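Local coordinates for protein putative polyketide synthase (Brevibacillus brevis, PDB 6HP2) that is the O-methyltransferase domain of a trans-AT polyketide synthase, probably acting in bacillaene biosynthesis, and binds the cofactor product S-adenosyl-L-homocysteine, at residues S173-S187 with S217-H231. Numbering follows the deposited sequence.
Sequences SFHIRNKHGLFQNIS and SIPTVQEWIELLAEH. With SAH (S-adenosyl-L-homocysteine), chain B.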
ATOM      1  N   SER A 173      -6.958   1.305  -2.084  1.00 23.02           N
ATOM      2  CA  SER A 173      -8.073   2.110  -2.576  1.00 23.53           C
ATOM      3  C   SER A 173      -8.475   1.783  -4.009  1.00 23.06           C
ATOM      4  O   SER A 173      -9.643   2.042  -4.364  1.00 25.18           O
ATOM      5  CB  SER A 173      -7.795   3.624  -2.446  1.00 28.51           C
ATOM      6  OG  SER A 173      -7.110   4.064  -3.522  1.00 32.27           O
ATOM      7  N   PHE A 174      -7.580   1.211  -4.824  1.00 23.85           N
ATOM      8  CA  PHE A 174      -7.979   0.861  -6.182  1.00 23.43           C
ATOM      9  C   PHE A 174      -8.939  -0.315  -6.208  1.00 23.09           C
ATOM     10  O   PHE A 174      -9.556  -0.565  -7.252  1.00 27.77           O
ATOM     11  CB  PHE A 174      -6.775   0.593  -7.118  1.00 31.73           C
ATOM     12  CG  PHE A 174      -5.934  -0.577  -6.776  1.00 35.30           C
ATOM     13  CD1 PHE A 174      -6.266  -1.821  -7.224  1.00 35.39           C
ATOM     14  CD2 PHE A 174      -4.776  -0.430  -6.043  1.00 39.98           C
ATOM     15  CE1 PHE A 174      -5.474  -2.932  -6.940  1.00 37.08           C
ATOM     16  CE2 PHE A 174      -3.973  -1.547  -5.778  1.00 26.76           C
ATOM     17  CZ  PHE A 174      -4.347  -2.786  -6.212  1.00 33.13           C
ATOM     18  N   HIS A 175      -9.103  -1.020  -5.084  1.00 23.86           N
ATOM     19  CA  HIS A 175     -10.141  -2.062  -4.980  1.00 25.11           C
ATOM     20  C   HIS A 175     -11.512  -1.464  -4.600  1.00 27.32           C
ATOM     21  O   HIS A 175     -12.499  -2.188  -4.474  1.00 28.36           O
ATOM     22  CB  HIS A 175      -9.786  -3.118  -3.910  1.00 31.93           C
ATOM     23  CG  HIS A 175      -8.510  -3.842  -4.156  1.00 35.79           C
ATOM     24  ND1 HIS A 175      -8.392  -4.847  -5.084  1.00 37.35           N
ATOM     25  CD2 HIS A 175      -7.287  -3.707  -3.594  1.00 28.25           C
ATOM     26  CE1 HIS A 175      -7.143  -5.286  -5.102  1.00 34.35           C
ATOM     27  NE2 HIS A 175      -6.457  -4.622  -4.188  1.00 32.50           N
ATOM     28  N   ILE A 176     -11.576  -0.172  -4.350  1.00 27.16           N
ATOM     29  CA  ILE A 176     -12.735   0.459  -3.737  1.00 25.97           C
ATOM     30  C   ILE A 176     -13.373   1.398  -4.743  1.00 31.79           C
ATOM     31  O   ILE A 176     -12.782   2.420  -5.142  1.00 32.83           O
ATOM     32  CB  ILE A 176     -12.346   1.200  -2.440  1.00 25.83           C
ATOM     33  CG1 ILE A 176     -11.855   0.169  -1.410  1.00 31.98           C
ATOM     34  CG2 ILE A 176     -13.516   2.007  -1.917  1.00 29.76           C
ATOM     35  CD1 ILE A 176     -11.391   0.817  -0.063  1.00 33.79           C
ATOM     36  N   ARG A 177     -14.604   1.092  -5.098  1.00 27.70           N
ATOM     37  CA  ARG A 177     -15.299   1.912  -6.095  1.00 34.99           C
ATOM     38  C   ARG A 177     -15.647   3.322  -5.569  1.00 35.53           C
ATOM     39  O   ARG A 177     -15.521   4.324  -6.292  1.00 31.88           O
ATOM     40  CB  ARG A 177     -16.581   1.191  -6.555  1.00 39.17           C
ATOM     41  CG  ARG A 177     -17.379   1.894  -7.638  1.00 72.98           C
ATOM     42  CD  ARG A 177     -18.446   0.970  -8.250  1.00101.53           C
ATOM     43  NE  ARG A 177     -19.570   0.735  -7.347  1.00134.32           N
ATOM     44  CZ  ARG A 177     -20.704   1.437  -7.350  1.00144.83           C
ATOM     45  NH1 ARG A 177     -20.883   2.429  -8.214  1.00150.46           N
ATOM     46  NH2 ARG A 177     -21.665   1.145  -6.482  1.00138.96           N
ATOM     47  N   ASN A 178     -16.125   3.423  -4.341  1.00 31.09           N
ATOM     48  CA  ASN A 178     -16.708   4.669  -3.830  1.00 36.77           C
ATOM     49  C   ASN A 178     -15.617   5.458  -3.121  1.00 28.25           C
ATOM     50  O   ASN A 178     -15.481   5.422  -1.898  1.00 28.07           O
ATOM     51  CB  ASN A 178     -17.906   4.352  -2.944  1.00 37.77           C
ATOM     52  CG  ASN A 178     -19.009   3.610  -3.718  1.00 50.24           C
ATOM     53  OD1 ASN A 178     -19.354   2.490  -3.392  1.00 55.32           O
ATOM     54  ND2 ASN A 178     -19.526   4.231  -4.788  1.00 57.56           N
ATOM     55  N   LYS A 179     -14.881   6.226  -3.914  1.00 27.70           N
ATOM     56  CA  LYS A 179     -13.699   6.928  -3.424  1.00 30.24           C
ATOM     57  C   LYS A 179     -14.062   8.026  -2.435  1.00 30.70           C
ATOM     58  O   LYS A 179     -13.307   8.295  -1.484  1.00 30.15           O
ATOM     59  CB  LYS A 179     -12.940   7.565  -4.582  1.00 31.36           C
ATOM     60  CG  LYS A 179     -12.690   6.644  -5.791  1.00 41.22           C
ATOM     61  CD  LYS A 179     -11.640   5.653  -5.529  1.00 29.15           C
ATOM     62  CE  LYS A 179     -11.343   4.813  -6.835  1.00 34.23           C
ATOM     63  NZ  LYS A 179     -10.609   3.590  -6.532  1.00 28.02           N
ATOM     64  N   HIS A 180     -15.187   8.714  -2.674  1.00 34.76           N
ATOM     65  CA  HIS A 180     -15.534   9.819  -1.789  1.00 36.37           C
ATOM     66  C   HIS A 180     -16.010   9.303  -0.450  1.00 30.57           C
ATOM     67  O   HIS A 180     -15.721   9.926   0.583  1.00 31.11           O
ATOM     68  CB  HIS A 180     -16.574  10.739  -2.422  1.00 34.99           C
ATOM     69  CG  HIS A 180     -16.005  11.597  -3.500  1.00 36.71           C
ATOM     70  ND1 HIS A 180     -15.181  12.671  -3.221  1.00 32.70           N
ATOM     71  CD2 HIS A 180     -16.094  11.521  -4.851  1.00 34.83           C
ATOM     72  CE1 HIS A 180     -14.816  13.241  -4.358  1.00 36.53           C
ATOM     73  NE2 HIS A 180     -15.344  12.556  -5.358  1.00 35.86           N
ATOM     74  N   GLY A 181     -16.706   8.164  -0.440  1.00 29.25           N
ATOM     75  CA  GLY A 181     -17.020   7.533   0.830  1.00 32.18           C
ATOM     76  C   GLY A 181     -15.761   7.253   1.615  1.00 29.08           C
ATOM     77  O   GLY A 181     -15.642   7.618   2.783  1.00 31.01           O
ATOM     78  N   LEU A 182     -14.800   6.602   0.965  1.00 28.35           N
ATOM     79  CA  LEU A 182     -13.550   6.235   1.612  1.00 24.84           C
ATOM     80  C   LEU A 182     -12.818   7.452   2.153  1.00 24.08           C
ATOM     81  O   LEU A 182     -12.398   7.469   3.311  1.00 25.02           O
ATOM     82  CB  LEU A 182     -12.679   5.496   0.608  1.00 26.17           C
ATOM     83  CG  LEU A 182     -11.279   5.142   1.078  1.00 26.21           C
ATOM     84  CD1 LEU A 182     -11.288   4.197   2.273  1.00 25.36           C
ATOM     85  CD2 LEU A 182     -10.542   4.602  -0.125  1.00 29.28           C
ATOM     86  N   PHE A 183     -12.631   8.484   1.338  1.00 24.42           N
ATOM     87  CA  PHE A 183     -11.797   9.610   1.802  1.00 21.97           C
ATOM     88  C   PHE A 183     -12.546  10.536   2.730  1.00 22.24           C
ATOM     89  O   PHE A 183     -11.926  11.226   3.528  1.00 28.27           O
ATOM     90  CB  PHE A 183     -11.159  10.345   0.599  1.00 22.00           C
ATOM     91  CG  PHE A 183      -9.917   9.634   0.117  1.00 26.95           C
ATOM     92  CD1 PHE A 183      -8.693   9.940   0.650  1.00 33.22           C
ATOM     93  CD2 PHE A 183      -9.976   8.615  -0.868  1.00 26.62           C
ATOM     94  CE1 PHE A 183      -7.569   9.257   0.241  1.00 27.11           C
ATOM     95  CE2 PHE A 183      -8.812   7.910  -1.247  1.00 26.88           C
ATOM     96  CZ  PHE A 183      -7.634   8.250  -0.716  1.00 28.59           C
ATOM     97  N   GLN A 184     -13.883  10.533   2.694  1.00 26.19           N
ATOM     98  CA  GLN A 184     -14.634  11.148   3.773  1.00 29.26           C
ATOM     99  C   GLN A 184     -14.300  10.463   5.086  1.00 30.56           C
ATOM    100  O   GLN A 184     -14.029  11.127   6.096  1.00 27.05           O
ATOM    101  CB  GLN A 184     -16.135  11.076   3.483  1.00 25.03           C
ATOM    102  CG  GLN A 184     -17.015  11.573   4.584  1.00 31.24           C
ATOM    103  CD  GLN A 184     -16.937  13.077   4.743  1.00 40.93           C
ATOM    104  OE1 GLN A 184     -16.395  13.764   3.895  1.00 40.78           O
ATOM    105  NE2 GLN A 184     -17.458  13.573   5.821  1.00 51.56           N
ATOM    106  N   ASN A 185     -14.302   9.128   5.069  1.00 26.04           N
ATOM    107  CA  ASN A 185     -14.012   8.318   6.242  1.00 25.69           C
ATOM    108  C   ASN A 185     -12.609   8.598   6.744  1.00 28.18           C
ATOM    109  O   ASN A 185     -12.400   8.844   7.933  1.00 31.16           O
ATOM    110  CB  ASN A 185     -14.211   6.824   5.897  1.00 27.93           C
ATOM    111  CG  ASN A 185     -14.596   5.963   7.110  1.00 31.82           C
ATOM    112  OD1 ASN A 185     -14.772   6.450   8.238  1.00 29.27           O
ATOM    113  ND2 ASN A 185     -14.754   4.676   6.872  1.00 30.86           N
ATOM    114  N   ILE A 186     -11.650   8.623   5.839  1.00 24.79           N
ATOM    115  CA  ILE A 186     -10.251   8.839   6.218  1.00 22.02           C
ATOM    116  C   ILE A 186     -10.070  10.223   6.831  1.00 26.16           C
ATOM    117  O   ILE A 186      -9.528  10.378   7.941  1.00 27.39           O
ATOM    118  CB  ILE A 186      -9.349   8.663   4.992  1.00 23.06           C
ATOM    119  CG1 ILE A 186      -9.321   7.200   4.549  1.00 22.39           C
ATOM    120  CG2 ILE A 186      -7.906   9.277   5.238  1.00 24.74           C
ATOM    121  CD1 ILE A 186      -8.598   7.006   3.241  1.00 28.64           C
ATOM    122  N   SER A 187     -10.586  11.245   6.147  1.00 28.90           N
ATOM    123  CA  SER A 187     -10.363  12.616   6.603  1.00 30.89           C
ATOM    124  C   SER A 187     -11.049  12.884   7.935  1.00 25.52           C
ATOM    125  O   SER A 187     -10.519  13.614   8.787  1.00 31.77           O
ATOM    126  CB  SER A 187     -10.871  13.603   5.533  1.00 42.06           C
ATOM    127  OG  SER A 187     -10.581  14.926   5.923  1.00 47.72           O
ATOM    128  N   SER A 217     -10.557   0.220  -9.883  1.00 26.73           N
ATOM    129  CA  SER A 217     -10.820   1.556 -10.377  1.00 35.26           C
ATOM    130  C   SER A 217      -9.622   2.422  -9.998  1.00 24.43           C
ATOM    131  O   SER A 217      -9.298   2.582  -8.798  1.00 25.53           O
ATOM    132  CB  SER A 217     -12.126   2.135  -9.762  1.00 38.74           C
ATOM    133  OG  SER A 217     -12.186   1.907  -8.383  1.00 63.86           O
ATOM    134  N   ILE A 218      -8.997   3.026 -11.023  1.00 27.62           N
ATOM    135  CA  ILE A 218      -7.775   3.788 -10.785  1.00 24.19           C
ATOM    136  C   ILE A 218      -7.999   5.215 -11.245  1.00 22.13           C
ATOM    137  O   ILE A 218      -8.179   5.426 -12.427  1.00 24.87           O
ATOM    138  CB  ILE A 218      -6.572   3.153 -11.486  1.00 22.64           C
ATOM    139  CG1 ILE A 218      -6.349   1.742 -10.949  1.00 31.41           C
ATOM    140  CG2 ILE A 218      -5.338   4.006 -11.376  1.00 23.43           C
ATOM    141  CD1 ILE A 218      -5.334   0.931 -11.773  1.00 28.45           C
ATOM    142  N   PRO A 219      -7.971   6.198 -10.351  1.00 22.88           N
ATOM    143  CA  PRO A 219      -8.213   7.589 -10.755  1.00 26.75           C
ATOM    144  C   PRO A 219      -7.053   8.144 -11.540  1.00 24.68           C
ATOM    145  O   PRO A 219      -5.909   7.733 -11.361  1.00 25.17           O
ATOM    146  CB  PRO A 219      -8.355   8.340  -9.405  1.00 28.31           C
ATOM    147  CG  PRO A 219      -8.632   7.229  -8.382  1.00 30.33           C
ATOM    148  CD  PRO A 219      -7.869   6.058  -8.870  1.00 24.88           C
ATOM    149  N   THR A 220      -7.373   9.092 -12.431  1.00 28.88           N
ATOM    150  CA  THR A 220      -6.359   9.822 -13.145  1.00 26.66           C
ATOM    151  C   THR A 220      -5.605  10.776 -12.222  1.00 31.42           C
ATOM    152  O   THR A 220      -6.002  11.048 -11.090  1.00 29.68           O
ATOM    153  CB  THR A 220      -7.007  10.655 -14.258  1.00 28.85           C
ATOM    154  OG1 THR A 220      -7.842  11.649 -13.642  1.00 27.84           O
ATOM    155  CG2 THR A 220      -7.867   9.782 -15.188  1.00 27.99           C
ATOM    156  N   VAL A 221      -4.555  11.385 -12.777  1.00 28.85           N
ATOM    157  CA  VAL A 221      -3.841  12.457 -12.067  1.00 26.06           C
ATOM    158  C   VAL A 221      -4.823  13.521 -11.589  1.00 28.56           C
ATOM    159  O   VAL A 221      -4.848  13.891 -10.425  1.00 25.47           O
ATOM    160  CB  VAL A 221      -2.776  13.075 -12.990  1.00 31.57           C
ATOM    161  CG1 VAL A 221      -2.198  14.352 -12.384  1.00 35.57           C
ATOM    162  CG2 VAL A 221      -1.685  12.033 -13.291  1.00 46.26           C
ATOM    163  N   GLN A 222      -5.628  14.055 -12.507  1.00 28.70           N
ATOM    164  CA  GLN A 222      -6.516  15.134 -12.161  1.00 31.40           C
ATOM    165  C   GLN A 222      -7.537  14.702 -11.122  1.00 29.85           C
ATOM    166  O   GLN A 222      -7.893  15.487 -10.235  1.00 28.00           O
ATOM    167  CB  GLN A 222      -7.202  15.671 -13.439  1.00 33.41           C
ATOM    168  CG  GLN A 222      -8.030  16.908 -13.169  1.00 49.06           C
ATOM    169  CD  GLN A 222      -7.185  18.111 -12.666  1.00 62.75           C
ATOM    170  OE1 GLN A 222      -6.022  18.289 -13.043  1.00 67.31           O
ATOM    171  NE2 GLN A 222      -7.783  18.925 -11.795  1.00 52.56           N
ATOM    172  N   GLU A 223      -8.037  13.473 -11.219  1.00 29.09           N
ATOM    173  CA  GLU A 223      -9.014  13.004 -10.249  1.00 25.46           C
ATOM    174  C   GLU A 223      -8.381  12.859  -8.861  1.00 27.16           C
ATOM    175  O   GLU A 223      -9.035  13.117  -7.853  1.00 25.37           O
ATOM    176  CB  GLU A 223      -9.657  11.665 -10.719  1.00 24.57           C
ATOM    177  CG  GLU A 223     -10.573  11.809 -11.887  1.00 37.54           C
ATOM    178  CD  GLU A 223     -11.085  10.463 -12.428  1.00 50.31           C
ATOM    179  OE1 GLU A 223     -10.359   9.454 -12.330  1.00 38.19           O
ATOM    180  OE2 GLU A 223     -12.212  10.434 -12.939  1.00 69.63           O
ATOM    181  N   TRP A 224      -7.111  12.446  -8.785  1.00 23.59           N
ATOM    182  CA  TRP A 224      -6.442  12.336  -7.495  1.00 22.92           C
ATOM    183  C   TRP A 224      -6.237  13.696  -6.855  1.00 24.81           C
ATOM    184  O   TRP A 224      -6.471  13.878  -5.653  1.00 25.26           O
ATOM    185  CB  TRP A 224      -5.082  11.644  -7.680  1.00 23.48           C
ATOM    186  CG  TRP A 224      -5.107  10.174  -7.533  1.00 22.64           C
ATOM    187  CD1 TRP A 224      -4.870   9.248  -8.488  1.00 23.90           C
ATOM    188  CD2 TRP A 224      -5.226   9.451  -6.301  1.00 22.77           C
ATOM    189  NE1 TRP A 224      -4.876   7.984  -7.941  1.00 34.47           N
ATOM    190  CE2 TRP A 224      -5.104   8.083  -6.600  1.00 24.52           C
ATOM    191  CE3 TRP A 224      -5.453   9.840  -4.975  1.00 27.85           C
ATOM    192  CZ2 TRP A 224      -5.227   7.072  -5.633  1.00 26.89           C
ATOM    193  CZ3 TRP A 224      -5.562   8.818  -3.998  1.00 30.75           C
ATOM    194  CH2 TRP A 224      -5.430   7.468  -4.344  1.00 32.52           C
ATOM    195  N   ILE A 225      -5.852  14.677  -7.665  1.00 29.60           N
ATOM    196  CA  ILE A 225      -5.693  16.041  -7.191  1.00 27.94           C
ATOM    197  C   ILE A 225      -6.969  16.527  -6.520  1.00 34.22           C
ATOM    198  O   ILE A 225      -6.954  17.078  -5.404  1.00 30.20           O
ATOM    199  CB  ILE A 225      -5.304  16.946  -8.372  1.00 22.52           C
ATOM    200  CG1 ILE A 225      -3.880  16.617  -8.823  1.00 31.71           C
ATOM    201  CG2 ILE A 225      -5.538  18.474  -8.015  1.00 31.99           C
ATOM    202  CD1 ILE A 225      -3.502  17.340 -10.162  1.00 36.29           C
ATOM    203  N   GLU A 226      -8.080  16.378  -7.218  1.00 24.25           N
ATOM    204  CA  GLU A 226      -9.375  16.861  -6.748  1.00 23.55           C
ATOM    205  C   GLU A 226      -9.977  16.010  -5.632  1.00 29.36           C
ATOM    206  O   GLU A 226     -10.623  16.553  -4.718  1.00 32.61           O
ATOM    207  CB  GLU A 226     -10.320  16.939  -7.938  1.00 35.77           C
ATOM    208  CG  GLU A 226      -9.895  18.030  -8.939  1.00 35.21           C
ATOM    209  CD  GLU A 226     -10.667  17.972 -10.276  1.00 46.64           C
ATOM    210  OE1 GLU A 226     -11.600  17.148 -10.453  1.00 50.99           O
ATOM    211  OE2 GLU A 226     -10.267  18.722 -11.174  1.00 44.72           O
ATOM    212  N   LEU A 227      -9.792  14.696  -5.706  1.00 28.80           N
ATOM    213  CA  LEU A 227     -10.298  13.812  -4.668  1.00 29.30           C
ATOM    214  C   LEU A 227      -9.640  14.142  -3.330  1.00 30.48           C
ATOM    215  O   LEU A 227     -10.310  14.283  -2.305  1.00 32.37           O
ATOM    216  CB  LEU A 227     -10.027  12.358  -5.041  1.00 31.15           C
ATOM    217  CG  LEU A 227     -10.322  11.281  -3.983  1.00 34.08           C
ATOM    218  CD1 LEU A 227     -11.817  11.278  -3.688  1.00 27.82           C
ATOM    219  CD2 LEU A 227      -9.854   9.913  -4.467  1.00 36.03           C
ATOM    220  N   LEU A 228      -8.319  14.270  -3.327  1.00 31.15           N
ATOM    221  CA  LEU A 228      -7.611  14.614  -2.103  1.00 30.37           C
ATOM    222  C   LEU A 228      -7.985  16.009  -1.633  1.00 30.84           C
ATOM    223  O   LEU A 228      -8.359  16.175  -0.479  1.00 26.65           O
ATOM    224  CB  LEU A 228      -6.102  14.512  -2.296  1.00 29.01           C
ATOM    225  CG  LEU A 228      -5.597  13.145  -2.660  1.00 27.35           C
ATOM    226  CD1 LEU A 228      -4.083  13.201  -2.883  1.00 30.97           C
ATOM    227  CD2 LEU A 228      -5.903  12.102  -1.588  1.00 29.65           C
ATOM    228  N   ALA A 229      -7.906  17.020  -2.527  1.00 31.15           N
ATOM    229  CA  ALA A 229      -8.228  18.392  -2.157  1.00 29.75           C
ATOM    230  C   ALA A 229      -9.650  18.477  -1.601  1.00 34.42           C
ATOM    231  O   ALA A 229      -9.910  19.200  -0.640  1.00 29.22           O
ATOM    232  CB  ALA A 229      -8.117  19.347  -3.381  1.00 28.52           C
ATOM    233  N   GLU A 230     -10.580  17.687  -2.150  1.00 33.48           N
ATOM    234  CA  GLU A 230     -11.972  17.757  -1.689  1.00 29.35           C
ATOM    235  C   GLU A 230     -12.085  17.321  -0.235  1.00 32.05           C
ATOM    236  O   GLU A 230     -12.942  17.825   0.503  1.00 32.10           O
ATOM    237  CB  GLU A 230     -12.879  16.879  -2.547  1.00 35.27           C
ATOM    238  CG  GLU A 230     -14.316  16.912  -2.102  1.00 38.86           C
ATOM    239  CD  GLU A 230     -14.971  18.241  -2.432  1.00 50.78           C
ATOM    240  OE1 GLU A 230     -14.553  18.873  -3.428  1.00 52.62           O
ATOM    241  OE2 GLU A 230     -15.873  18.671  -1.672  1.00 58.43           O
ATOM    242  N   HIS A 231     -11.226  16.399   0.203  1.00 26.70           N
ATOM    243  CA  HIS A 231     -11.253  15.956   1.595  1.00 30.10           C
ATOM    244  C   HIS A 231     -10.113  16.539   2.430  1.00 28.66           C
ATOM    245  O   HIS A 231      -9.631  15.896   3.352  1.00 33.13           O
ATOM    246  CB  HIS A 231     -11.275  14.440   1.610  1.00 27.50           C
ATOM    247  CG  HIS A 231     -12.481  13.895   0.908  1.00 26.03           C
ATOM    248  ND1 HIS A 231     -13.725  13.855   1.512  1.00 27.98           N
ATOM    249  CD2 HIS A 231     -12.684  13.562  -0.389  1.00 31.74           C
ATOM    250  CE1 HIS A 231     -14.620  13.438   0.635  1.00 34.97           C
ATOM    251  NE2 HIS A 231     -14.005  13.227  -0.515  1.00 32.95           N
TER
HETATM  252  N   SAH B2201      -2.403  -3.797   2.960  1.00 29.00           N
HETATM  253  CA  SAH B2201      -2.248  -5.248   2.977  1.00 32.79           C
HETATM  254  CB  SAH B2201      -3.242  -5.942   2.054  1.00 27.51           C
HETATM  255  CG  SAH B2201      -3.357  -5.366   0.654  1.00 27.77           C
HETATM  256  SD  SAH B2201      -4.413  -6.410  -0.393  1.00 30.64           S
HETATM  257  C   SAH B2201      -0.823  -5.563   2.592  1.00 42.42           C
HETATM  258  O   SAH B2201      -0.430  -6.729   2.560  1.00 32.30           O
HETATM  259  OXT SAH B2201      -0.057  -4.644   2.326  1.00 42.69           O
HETATM  260  C5' SAH B2201      -5.881  -5.354  -0.382  1.00 30.88           C
HETATM  261  C4' SAH B2201      -6.570  -5.332   0.980  1.00 29.67           C
HETATM  262  O4' SAH B2201      -7.633  -4.354   0.936  1.00 31.28           O
HETATM  263  C3' SAH B2201      -7.305  -6.680   1.278  1.00 28.14           C
HETATM  264  O3' SAH B2201      -7.032  -6.946   2.663  1.00 26.61           O
HETATM  265  C2' SAH B2201      -8.793  -6.410   1.059  1.00 27.70           C
HETATM  266  O2' SAH B2201      -9.660  -7.170   1.848  1.00 27.74           O
HETATM  267  C1' SAH B2201      -8.848  -4.909   1.421  1.00 29.59           C
HETATM  268  N9  SAH B2201      -9.993  -4.164   0.904  1.00 26.86           N
HETATM  269  C8  SAH B2201     -10.390  -4.010  -0.394  1.00 26.91           C
HETATM  270  N7  SAH B2201     -11.516  -3.291  -0.369  1.00 22.86           N
HETATM  271  C5  SAH B2201     -11.796  -2.942   0.909  1.00 25.52           C
HETATM  272  C6  SAH B2201     -12.819  -2.219   1.511  1.00 24.69           C
HETATM  273  N6  SAH B2201     -13.798  -1.610   0.843  1.00 24.22           N
HETATM  274  N1  SAH B2201     -12.793  -2.039   2.863  1.00 24.10           N
HETATM  275  C2  SAH B2201     -11.830  -2.649   3.645  1.00 22.21           C
HETATM  276  N3  SAH B2201     -10.845  -3.388   3.042  1.00 23.52           N
HETATM  277  C4  SAH B2201     -10.861  -3.563   1.714  1.00 22.96           C
HETATM  278  O   HOH W   1     -12.806  -0.394  -7.553  1.00 53.37           O
HETATM  279  O   HOH W   2     -13.959  15.138   3.968  1.00 36.58           O
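Lys179 reaches back from the first turn of helix 179-187, its chain turned about the CB-CG bond (chi2 -74°), and four oxygens lie within hydrogen-bonding distance of its NZ, so its three protons must be shared among them. Two belong to Ser217: the carbonyl O, 2.8 Å from Lys179 NZ and met from above the carbonyl plane, and the hydroxyl OG. The others, Ser173 O and Ile176 O, lie in its own segment, so the ammonium ties the turn before the helix to the end of strand 216-218. Beside it Ser217 N donates to Phe174 O (2.9 Å). This turn carries His175 and Ile176 of the S-adenosyl-L-homocysteine pocket; Ile176 CG1 comes 3.5 Å from the adenine N6 of SAH. The two helices, 179-187 and 221-230, cross at -42° on the same side of the central sheet of this Rossmann-like methyltransferase domain, with strand 233-240 beneath Phe183 and Leu228. Between them packs an apolar layer: the Phe183 ring meets Leu227 CD2, Leu228 CD2 and Trp224 CZ3, the last 3.9 Å from Phe183 CZ. Leu227 forks, its CD1 sitting over one face of the His180 ring as a CH-pi contact. Where helix 221-230 ends, His231 NE2 shares a hydrogen bond (3.0 Å) with His180 ND1 of the first turn of helix 179-187, rim to rim with the ring planes 45° apart. Phe183 CB rests on a face of His231, whose ND1 is joined to Gln184 OE1 through a water.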